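Flavin-dependent monooxygenase, oxygenase subunit HsaA (Rhodococcus sp., PDB 2RFQ) catalyses the FMNH2-dependent ortho-hydroxylation of the steroid breakdown product 3-HSA to the catechol 3,4-DHSA during cholesterol catabolism, working with a separate reductase component. Local coordinates at residues A78-S86 / V185-N193; V246-V257 / I283-W294. One frame throughout, in Å; residues are numbered along the deposited sequence.

In the fold
Contact 1 and contact 2 follow one another along the chain, and their centres lie about 19 Å apart. Contact 1 sits about 11 Å from the centre of the chain and joins the start of helix 80-96 to the loop between strands 177-179 and 193-198, so helical and sheet parts meet beside the probable FMN site. Contact 2, about 18 Å from that centre, pairs two long C-terminal helices whose buried seam is flanked by another subunit. Leu187, Thr190, a serine and an indole make up the first, close to loop backbone; aliphatic and tyrosine side chains the second. Selenomethionine Met248 joins them: its CE lies 3.6 Å from Gly80 O.

Contact 1: residues A78-S86 / V185-N193; sequences ACGSTGWVS and VGLRGTGSN
Trp84, Leu187 and Thr190 form the apolar middle of a contact in the acyl-CoA dehydrogenase-like fold, where the first turns of helix 80-96 meet the loop 185-193 that leads into strand 193-198. In Trp84, CG anti to the backbone N (chi1 -175°) turns the indole so that one face lies against Leu187. CB lies 4.0 Å from both Thr190 CG2 and Leu187 CD2. CG has Thr190 CG2 and Leu187 CD1 near it. At the pyrrole side, CD1 comes closest to Thr190 CG2, at 3.6 Å, by an oblique approach. CD2 and CE2, the ring-fusion carbons, instead have Leu187 CD1 above them, and this methyl also reaches CE3. It stands 3.9 Å from the centroid of the five-membered ring of Trp84 and 16° off its normal, a CH-pi contact over the face. The indole also packs on Ile241, Pro244, Ile245 and Met248 of helix 233-266, with CE3 near Met248 CE. NE1, at the polar rim, makes a weak hydrogen bond to Ser143. Trp84 and Ser143 are both assigned to the FMN site by similarity, and Ser143 also bonds to Ser192, consistent with this loop helping to shape the flavin pocket.

One turn earlier, Ser81 points into the short 3-10 segment 188-190. Its CB packs on Thr190 CG2, while OG approaches the loop backbone at 3.2 Å from Gly189 N, with Gly189 CA also close. Val85 completes the helix side with CG2 against Thr190.

Cys79 occupies the N-cap, its SG accepting from Thr82 N. The loop has its own brace: Leu187 O receives Thr190 N, Thr190 OG1 and Trp182 NE1, and the hydroxyl bond, Thr190 OG1 to Leu187 O at 2.8 Å, lies in the carbonyl plane with a C=O...donor angle of 155°.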
loop_
_atom_site.group_PDB
_atom_site.type_symbol
_atom_site.label_atom_id
_atom_site.label_comp_id
_atom_site.label_asym_id
_atom_site.label_seq_id
_atom_site.Cartn_x
_atom_site.Cartn_y
_atom_site.Cartn_z
ATOM N N ALA A 78 -15.351 16.943 -16.010
ATOM C CA ALA A 78 -14.999 18.237 -16.642
ATOM C C ALA A 78 -14.600 19.313 -15.632
ATOM O O ALA A 78 -13.663 20.078 -15.874
ATOM C CB ALA A 78 -16.134 18.745 -17.514
ATOM N N CYS A 79 -15.318 19.382 -14.515
ATOM C CA CYS A 79 -15.032 20.390 -13.498
ATOM C C CYS A 79 -15.449 19.779 -12.163
ATOM O O CYS A 79 -16.642 19.468 -11.969
ATOM C CB CYS A 79 -15.808 21.666 -13.783
ATOM S SG CYS A 79 -15.649 22.891 -12.417
ATOM N N GLY A 80 -14.465 19.565 -11.278
ATOM C CA GLY A 80 -14.739 18.905 -10.007
ATOM C C GLY A 80 -15.761 19.654 -9.172
ATOM O O GLY A 80 -16.693 19.053 -8.610
ATOM N N SER A 81 -15.571 20.966 -9.040
ATOM C CA SER A 81 -16.531 21.778 -8.285
ATOM C C SER A 81 -17.938 21.759 -8.881
ATOM O O SER A 81 -18.933 21.633 -8.144
ATOM C CB SER A 81 -16.049 23.231 -8.120
ATOM O OG SER A 81 -14.903 23.314 -7.273
ATOM N N THR A 82 -18.037 21.900 -10.201
ATOM C CA THR A 82 -19.355 21.875 -10.839
ATOM C C THR A 82 -20.013 20.510 -10.631
ATOM O O THR A 82 -21.207 20.435 -10.317
ATOM C CB THR A 82 -19.258 22.229 -12.332
ATOM O OG1 THR A 82 -18.657 23.529 -12.450
ATOM C CG2 THR A 82 -20.657 22.321 -12.946
ATOM N N GLY A 83 -19.221 19.444 -10.740
ATOM C CA GLY A 83 -19.741 18.084 -10.526
ATOM C C GLY A 83 -20.228 17.874 -9.101
ATOM O O GLY A 83 -21.294 17.277 -8.876
ATOM N N TRP A 84 -19.453 18.389 -8.148
ATOM C CA TRP A 84 -19.812 18.294 -6.733
ATOM C C TRP A 84 -21.127 19.004 -6.449
ATOM O O TRP A 84 -22.043 18.426 -5.837
ATOM C CB TRP A 84 -18.705 18.917 -5.903
ATOM C CG TRP A 84 -18.857 18.814 -4.401
ATOM C CD1 TRP A 84 -19.362 19.768 -3.564
ATOM C CD2 TRP A 84 -18.475 17.697 -3.561
ATOM N NE1 TRP A 84 -19.297 19.325 -2.250
ATOM C CE2 TRP A 84 -18.754 18.063 -2.230
ATOM C CE3 TRP A 84 -17.904 16.433 -3.816
ATOM C CZ2 TRP A 84 -18.503 17.192 -1.146
ATOM C CZ3 TRP A 84 -17.650 15.570 -2.757
ATOM C CH2 TRP A 84 -17.948 15.956 -1.435
ATOM N N VAL A 85 -21.215 20.249 -6.887
ATOM C CA VAL A 85 -22.455 21.032 -6.692
ATOM C C VAL A 85 -23.640 20.379 -7.405
ATOM O O VAL A 85 -24.743 20.293 -6.841
ATOM C CB VAL A 85 -22.243 22.475 -7.175
ATOM C CG1 VAL A 85 -23.558 23.259 -7.239
ATOM C CG2 VAL A 85 -21.237 23.172 -6.253
ATOM N N SER A 86 -23.413 19.908 -8.630
ATOM C CA SER A 86 -24.487 19.318 -9.427
ATOM C C SER A 86 -25.059 18.100 -8.708
ATOM O O SER A 86 -26.271 17.918 -8.609
ATOM C CB SER A 86 -23.972 18.919 -10.819
ATOM O OG SER A 86 -23.686 20.095 -11.597
ATOM N N VAL A 185 -8.460 24.606 0.318
ATOM C CA VAL A 185 -7.387 24.206 -0.612
ATOM C C VAL A 185 -7.909 23.502 -1.892
ATOM O O VAL A 185 -7.226 23.435 -2.915
ATOM C CB VAL A 185 -6.363 23.291 0.120
ATOM C CG1 VAL A 185 -7.018 21.937 0.480
ATOM C CG2 VAL A 185 -5.048 23.086 -0.696
ATOM N N GLY A 186 -9.117 22.974 -1.815
ATOM C CA GLY A 186 -9.757 22.333 -2.990
ATOM C C GLY A 186 -11.264 22.490 -2.960
ATOM O O GLY A 186 -11.850 22.901 -1.945
ATOM N N LEU A 187 -11.904 22.119 -4.073
ATOM C CA LEU A 187 -13.346 22.387 -4.269
ATOM C C LEU A 187 -13.653 23.872 -4.016
ATOM O O LEU A 187 -14.743 24.240 -3.566
ATOM C CB LEU A 187 -14.238 21.477 -3.383
ATOM C CG LEU A 187 -14.287 20.007 -3.845
ATOM C CD1 LEU A 187 -15.135 19.202 -2.807
ATOM C CD2 LEU A 187 -14.870 19.909 -5.279
ATOM N N ARG A 188 -12.695 24.726 -4.358
ATOM C CA ARG A 188 -12.850 26.181 -4.162
ATOM C C ARG A 188 -14.087 26.710 -4.900
ATOM O O ARG A 188 -14.841 27.548 -4.379
ATOM C CB ARG A 188 -11.599 26.911 -4.646
ATOM C CG ARG A 188 -10.432 26.623 -3.750
ATOM C CD ARG A 188 -9.130 27.218 -4.307
ATOM N NE ARG A 188 -8.083 27.160 -3.301
ATOM C CZ ARG A 188 -6.782 27.288 -3.553
ATOM N NH1 ARG A 188 -6.340 27.434 -4.812
ATOM N NH2 ARG A 188 -5.920 27.266 -2.537
ATOM N N GLY A 189 -14.326 26.185 -6.097
ATOM C CA GLY A 189 -15.456 26.640 -6.917
ATOM C C GLY A 189 -16.836 26.329 -6.359
ATOM O O GLY A 189 -17.826 26.877 -6.840
ATOM N N THR A 190 -16.919 25.438 -5.354
ATOM C CA THR A 190 -18.233 25.003 -4.894
ATOM C C THR A 190 -18.997 26.085 -4.124
ATOM O O THR A 190 -20.216 25.986 -4.000
ATOM C CB THR A 190 -18.171 23.693 -4.051
ATOM O OG1 THR A 190 -17.409 23.930 -2.858
ATOM C CG2 THR A 190 -17.525 22.573 -4.892
ATOM N N GLY A 191 -18.291 27.109 -3.620
ATOM C CA GLY A 191 -18.978 28.157 -2.864
ATOM C C GLY A 191 -19.785 27.547 -1.734
ATOM O O GLY A 191 -20.970 27.863 -1.547
ATOM N N SER A 192 -19.140 26.676 -0.979
ATOM C CA SER A 192 -19.800 25.951 0.107
ATOM C C SER A 192 -19.913 26.807 1.373
ATOM O O SER A 192 -19.289 26.516 2.400
ATOM C CB SER A 192 -19.094 24.595 0.355
ATOM O OG SER A 192 -19.186 23.813 -0.834
ATOM N N ASN A 193 -20.734 27.854 1.263
ATOM C CA ASN A 193 -20.840 28.864 2.310
ATOM C C ASN A 193 -21.826 28.479 3.414
ATOM O O ASN A 193 -22.336 27.350 3.424
ATOM C CB ASN A 193 -21.127 30.216 1.657
ATOM C CG ASN A 193 -19.905 30.770 0.981
ATOM O OD1 ASN A 193 -19.953 31.229 -0.183
ATOM N ND2 ASN A 193 -18.788 30.704 1.680
#

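Contact 2: residues V246-V257 / I283-W294; sequences VGMAYGAYDAHV and IAEASSDIDAAW. With 1PS (3-pyridinium-1-ylpropane-1-sulfonate), chain E.
Water 1 is gripped by both helices: it lies 2.6 Å from Tyr250 OH and donates to Asp291 OD1 at 2.7 Å. It sits at the edge of the Tyr250 ring, in its plane, and links the two segments, between which there is no direct hydrogen bond. The other carboxylate oxygen, Asp291 OD2, forms a salt bridge with Arg295 and accepts a hydrogen bond from Gln296 of a neighbouring subunit. Over one face of Tyr250 lies Ile290 CG2, 3.6 Å from the ring centroid and 22° off its normal, a CH-pi contact. Ile290 directs CG1 and CD1 to Ala249 instead, CG1 meeting Ala249 CB at 3.7 Å.

These segments of helices 233-266 and 277-309 are an antiparallel pair in the C-terminal helical bundle of the acyl-CoA dehydrogenase-like fold; their axes approach to 10.0 Å with a crossing angle of -154°. Further along, Tyr253 has its CG anti to the backbone N (chi1 -179°), which carries the ring across to the partner helix. Its CE1 meets Ser287 CB at 3.5 Å, and its OH, lying by Ile283 CG2, bonds to Glu384 of that same neighbouring subunit. Ile283 CG1 reaches the His256 ring at its edge, 3.7 Å from His256 CD2. His256 and Ala255 also border the bound pyridinium-propanesulfonate, whose sulfonate O1 is 3.8 Å from His256 CA.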
loop_
_atom_site.group_PDB
_atom_site.type_symbol
_atom_site.label_atom_id
_atom_site.label_comp_id
_atom_site.label_asym_id
_atom_site.label_seq_id
_atom_site.Cartn_x
_atom_site.Cartn_y
_atom_site.Cartn_z
ATOM N N VAL A 246 -15.346 10.032 -7.985
ATOM C CA VAL A 246 -15.077 9.086 -9.074
ATOM C C VAL A 246 -14.978 9.818 -10.440
ATOM O O VAL A 246 -14.035 9.605 -11.202
ATOM C CB VAL A 246 -16.105 7.932 -9.097
ATOM C CG1 VAL A 246 -15.865 7.020 -10.310
ATOM C CG2 VAL A 246 -15.982 7.142 -7.781
ATOM N N GLY A 247 -15.939 10.689 -10.734
ATOM C CA GLY A 247 -15.903 11.483 -11.977
ATOM C C GLY A 247 -14.631 12.330 -12.094
ATOM O O GLY A 247 -14.041 12.408 -13.178
HETATM N N MSE A 248 -14.211 12.950 -10.991
HETATM C CA MSE A 248 -12.952 13.706 -10.960
HETATM C C MSE A 248 -11.781 12.808 -11.376
HETATM O O MSE A 248 -10.885 13.247 -12.118
HETATM C CB MSE A 248 -12.721 14.324 -9.573
HETATM C CG MSE A 248 -13.670 15.480 -9.308
HETATM SE SE MSE A 248 -13.356 16.010 -7.424
HETATM C CE MSE A 248 -15.233 16.299 -6.853
ATOM N N ALA A 249 -11.825 11.539 -10.960
ATOM C CA ALA A 249 -10.751 10.601 -11.278
ATOM C C ALA A 249 -10.755 10.290 -12.778
ATOM O O ALA A 249 -9.677 10.219 -13.413
ATOM C CB ALA A 249 -10.872 9.329 -10.398
ATOM N N TYR A 250 -11.942 10.114 -13.359
ATOM C CA TYR A 250 -12.031 9.922 -14.820
ATOM C C TYR A 250 -11.416 11.116 -15.561
ATOM O O TYR A 250 -10.636 10.954 -16.531
ATOM C CB TYR A 250 -13.474 9.715 -15.282
ATOM C CG TYR A 250 -13.972 8.289 -15.142
ATOM C CD1 TYR A 250 -14.568 7.865 -13.968
ATOM C CD2 TYR A 250 -13.797 7.365 -16.169
ATOM C CE1 TYR A 250 -15.059 6.556 -13.831
ATOM C CE2 TYR A 250 -14.261 6.037 -16.042
ATOM C CZ TYR A 250 -14.881 5.653 -14.844
ATOM O OH TYR A 250 -15.346 4.364 -14.686
ATOM N N GLY A 251 -11.740 12.317 -15.087
ATOM C CA GLY A 251 -11.261 13.551 -15.727
ATOM C C GLY A 251 -9.754 13.660 -15.608
ATOM O O GLY A 251 -9.071 14.005 -16.586
ATOM N N ALA A 252 -9.247 13.361 -14.413
ATOM C CA ALA A 252 -7.806 13.397 -14.154
ATOM C C ALA A 252 -7.097 12.388 -15.055
ATOM O O ALA A 252 -6.035 12.682 -15.644
ATOM C CB ALA A 252 -7.525 13.091 -12.697
ATOM N N TYR A 253 -7.663 11.187 -15.136
ATOM C CA TYR A 253 -7.088 10.132 -15.994
ATOM C C TYR A 253 -7.010 10.577 -17.466
ATOM O O TYR A 253 -5.950 10.495 -18.111
ATOM C CB TYR A 253 -7.930 8.862 -15.854
ATOM C CG TYR A 253 -7.361 7.757 -16.700
ATOM C CD1 TYR A 253 -6.292 6.987 -16.237
ATOM C CD2 TYR A 253 -7.854 7.521 -17.988
ATOM C CE1 TYR A 253 -5.738 5.984 -17.049
ATOM C CE2 TYR A 253 -7.308 6.495 -18.811
ATOM C CZ TYR A 253 -6.247 5.753 -18.323
ATOM O OH TYR A 253 -5.710 4.754 -19.119
ATOM N N ASP A 254 -8.120 11.083 -17.984
ATOM C CA ASP A 254 -8.168 11.487 -19.392
ATOM C C ASP A 254 -7.196 12.633 -19.649
ATOM O O ASP A 254 -6.506 12.629 -20.678
ATOM C CB ASP A 254 -9.589 11.896 -19.764
ATOM C CG ASP A 254 -10.536 10.712 -19.873
ATOM O OD1 ASP A 254 -10.096 9.527 -19.983
ATOM O OD2 ASP A 254 -11.763 10.978 -19.852
ATOM N N ALA A 255 -7.121 13.598 -18.725
ATOM C CA ALA A 255 -6.232 14.765 -18.898
ATOM C C ALA A 255 -4.788 14.262 -18.929
ATOM O O ALA A 255 -4.003 14.631 -19.818
ATOM C CB ALA A 255 -6.431 15.800 -17.752
ATOM N N HIS A 256 -4.468 13.374 -17.991
ATOM C CA HIS A 256 -3.113 12.819 -17.885
ATOM C C HIS A 256 -2.729 12.026 -19.115
ATOM O O HIS A 256 -1.669 12.258 -19.714
ATOM C CB HIS A 256 -3.009 11.933 -16.633
ATOM C CG HIS A 256 -1.685 11.243 -16.487
ATOM N ND1 HIS A 256 -0.539 11.905 -16.093
ATOM C CD2 HIS A 256 -1.331 9.946 -16.664
ATOM C CE1 HIS A 256 0.462 11.041 -16.027
ATOM N NE2 HIS A 256 0.004 9.842 -16.361
ATOM N N VAL A 257 -3.598 11.112 -19.533
ATOM C CA VAL A 257 -3.282 10.294 -20.722
ATOM C C VAL A 257 -3.188 11.132 -22.008
ATOM O O VAL A 257 -2.310 10.882 -22.841
ATOM C CB VAL A 257 -4.241 9.092 -20.861
ATOM C CG1 VAL A 257 -4.035 8.334 -22.209
ATOM C CG2 VAL A 257 -4.061 8.157 -19.676
ATOM N N ILE A 283 -0.586 4.202 -15.098
ATOM C CA ILE A 283 -1.805 4.361 -15.913
ATOM C C ILE A 283 -2.712 3.122 -15.846
ATOM O O ILE A 283 -3.948 3.255 -15.744
ATOM C CB ILE A 283 -1.428 4.765 -17.366
ATOM C CG1 ILE A 283 -1.246 6.291 -17.407
ATOM C CG2 ILE A 283 -2.469 4.319 -18.403
ATOM C CD1 ILE A 283 -0.326 6.740 -18.573
ATOM N N ALA A 284 -2.118 1.927 -15.889
ATOM C CA ALA A 284 -2.892 0.692 -15.798
ATOM C C ALA A 284 -3.548 0.576 -14.427
ATOM O O ALA A 284 -4.733 0.250 -14.320
ATOM C CB ALA A 284 -2.011 -0.523 -16.078
ATOM N N GLU A 285 -2.772 0.821 -13.372
ATOM C CA GLU A 285 -3.317 0.740 -12.009
ATOM C C GLU A 285 -4.474 1.718 -11.807
ATOM O O GLU A 285 -5.551 1.336 -11.319
ATOM C CB GLU A 285 -2.231 1.037 -10.976
ATOM C CG GLU A 285 -1.121 -0.014 -10.956
ATOM C CD GLU A 285 0.033 0.439 -10.079
ATOM O OE1 GLU A 285 0.245 1.671 -9.964
ATOM O OE2 GLU A 285 0.701 -0.435 -9.500
ATOM N N ALA A 286 -4.252 2.970 -12.204
ATOM C CA ALA A 286 -5.246 4.018 -12.005
ATOM C C ALA A 286 -6.521 3.740 -12.777
ATOM O O ALA A 286 -7.620 3.792 -12.201
ATOM C CB ALA A 286 -4.671 5.371 -12.402
ATOM N N SER A 287 -6.387 3.412 -14.062
ATOM C CA SER A 287 -7.590 3.152 -14.867
ATOM C C SER A 287 -8.366 1.962 -14.284
ATOM O O SER A 287 -9.610 1.972 -14.212
ATOM C CB SER A 287 -7.244 2.932 -16.347
ATOM O OG SER A 287 -6.357 1.847 -16.496
ATOM N N SER A 288 -7.640 0.922 -13.857
ATOM C CA SER A 288 -8.356 -0.262 -13.363
ATOM C C SER A 288 -9.084 0.041 -12.072
ATOM O O SER A 288 -10.218 -0.385 -11.871
ATOM C CB SER A 288 -7.394 -1.432 -13.172
ATOM O OG SER A 288 -8.091 -2.570 -12.664
ATOM N N ASP A 289 -8.428 0.776 -11.195
ATOM C CA ASP A 289 -9.023 1.066 -9.870
ATOM C C ASP A 289 -10.186 2.050 -9.958
ATOM O O ASP A 289 -11.170 1.924 -9.213
ATOM C CB ASP A 289 -7.955 1.536 -8.898
ATOM C CG ASP A 289 -6.947 0.442 -8.577
ATOM O OD1 ASP A 289 -7.243 -0.754 -8.860
ATOM O OD2 ASP A 289 -5.876 0.773 -8.018
ATOM N N ILE A 290 -10.088 2.997 -10.885
ATOM C CA ILE A 290 -11.202 3.919 -11.150
ATOM C C ILE A 290 -12.379 3.110 -11.667
ATOM O O ILE A 290 -13.504 3.271 -11.184
ATOM C CB ILE A 290 -10.797 5.033 -12.148
ATOM C CG1 ILE A 290 -9.755 5.949 -11.482
ATOM C CG2 ILE A 290 -12.044 5.804 -12.583
ATOM C CD1 ILE A 290 -8.976 6.793 -12.512
ATOM N N ASP A 291 -12.121 2.204 -12.616
ATOM C CA ASP A 291 -13.205 1.399 -13.159
ATOM C C ASP A 291 -13.843 0.525 -12.052
ATOM O O ASP A 291 -15.074 0.371 -11.979
ATOM C CB ASP A 291 -12.657 0.501 -14.263
ATOM C CG ASP A 291 -13.721 -0.420 -14.818
ATOM O OD1 ASP A 291 -14.570 0.062 -15.611
ATOM O OD2 ASP A 291 -13.739 -1.613 -14.445
ATOM N N ALA A 292 -13.010 -0.051 -11.183
ATOM C CA ALA A 292 -13.551 -0.882 -10.096
ATOM C C ALA A 292 -14.467 -0.050 -9.187
ATOM O O ALA A 292 -15.554 -0.497 -8.788
ATOM C CB ALA A 292 -12.423 -1.501 -9.288
ATOM N N ALA A 293 -14.004 1.157 -8.858
ATOM C CA ALA A 293 -14.790 2.093 -8.045
ATOM C C ALA A 293 -16.159 2.314 -8.667
ATOM O O ALA A 293 -17.170 2.179 -7.997
ATOM C CB ALA A 293 -14.056 3.416 -7.900
ATOM N N TRP A 294 -16.190 2.647 -9.949
ATOM C CA TRP A 294 -17.457 2.871 -10.636
ATOM C C TRP A 294 -18.337 1.612 -10.714
ATOM O O TRP A 294 -19.535 1.677 -10.476
ATOM C CB TRP A 294 -17.214 3.447 -12.030
ATOM C CG TRP A 294 -18.516 3.708 -12.735
ATOM C CD1 TRP A 294 -19.027 3.015 -13.804
ATOM C CD2 TRP A 294 -19.509 4.679 -12.371
ATOM N NE1 TRP A 294 -20.277 3.516 -14.142
ATOM C CE2 TRP A 294 -20.591 4.532 -13.280
ATOM C CE3 TRP A 294 -19.585 5.662 -11.359
ATOM C CZ2 TRP A 294 -21.743 5.343 -13.226
ATOM C CZ3 TRP A 294 -20.737 6.483 -11.312
ATOM C CH2 TRP A 294 -21.798 6.299 -12.243
HETATM N N1 1PS E . 0.735 21.284 -18.381
HETATM C C1 1PS E . 1.578 22.059 -17.658
HETATM C C2 1PS E . 1.783 23.399 -17.996
HETATM C C3 1PS E . 0.078 21.778 -19.451
HETATM C C4 1PS E . 0.251 23.112 -19.837
HETATM C C5 1PS E . 1.110 23.930 -19.097
HETATM C C6 1PS E . 0.531 19.869 -18.016
HETATM C C7 1PS E . -0.255 19.724 -16.712
HETATM C C8 1PS E . -0.607 18.262 -16.437
HETATM S S1 1PS E . -2.094 17.828 -17.091
HETATM O O1 1PS E . -2.149 16.347 -16.961
HETATM O O2 1PS E . -2.193 18.191 -18.530
HETATM O O3 1PS E . -3.173 18.564 -16.360
HETATM O O HOH W 1 -14.658 2.595 -16.502
#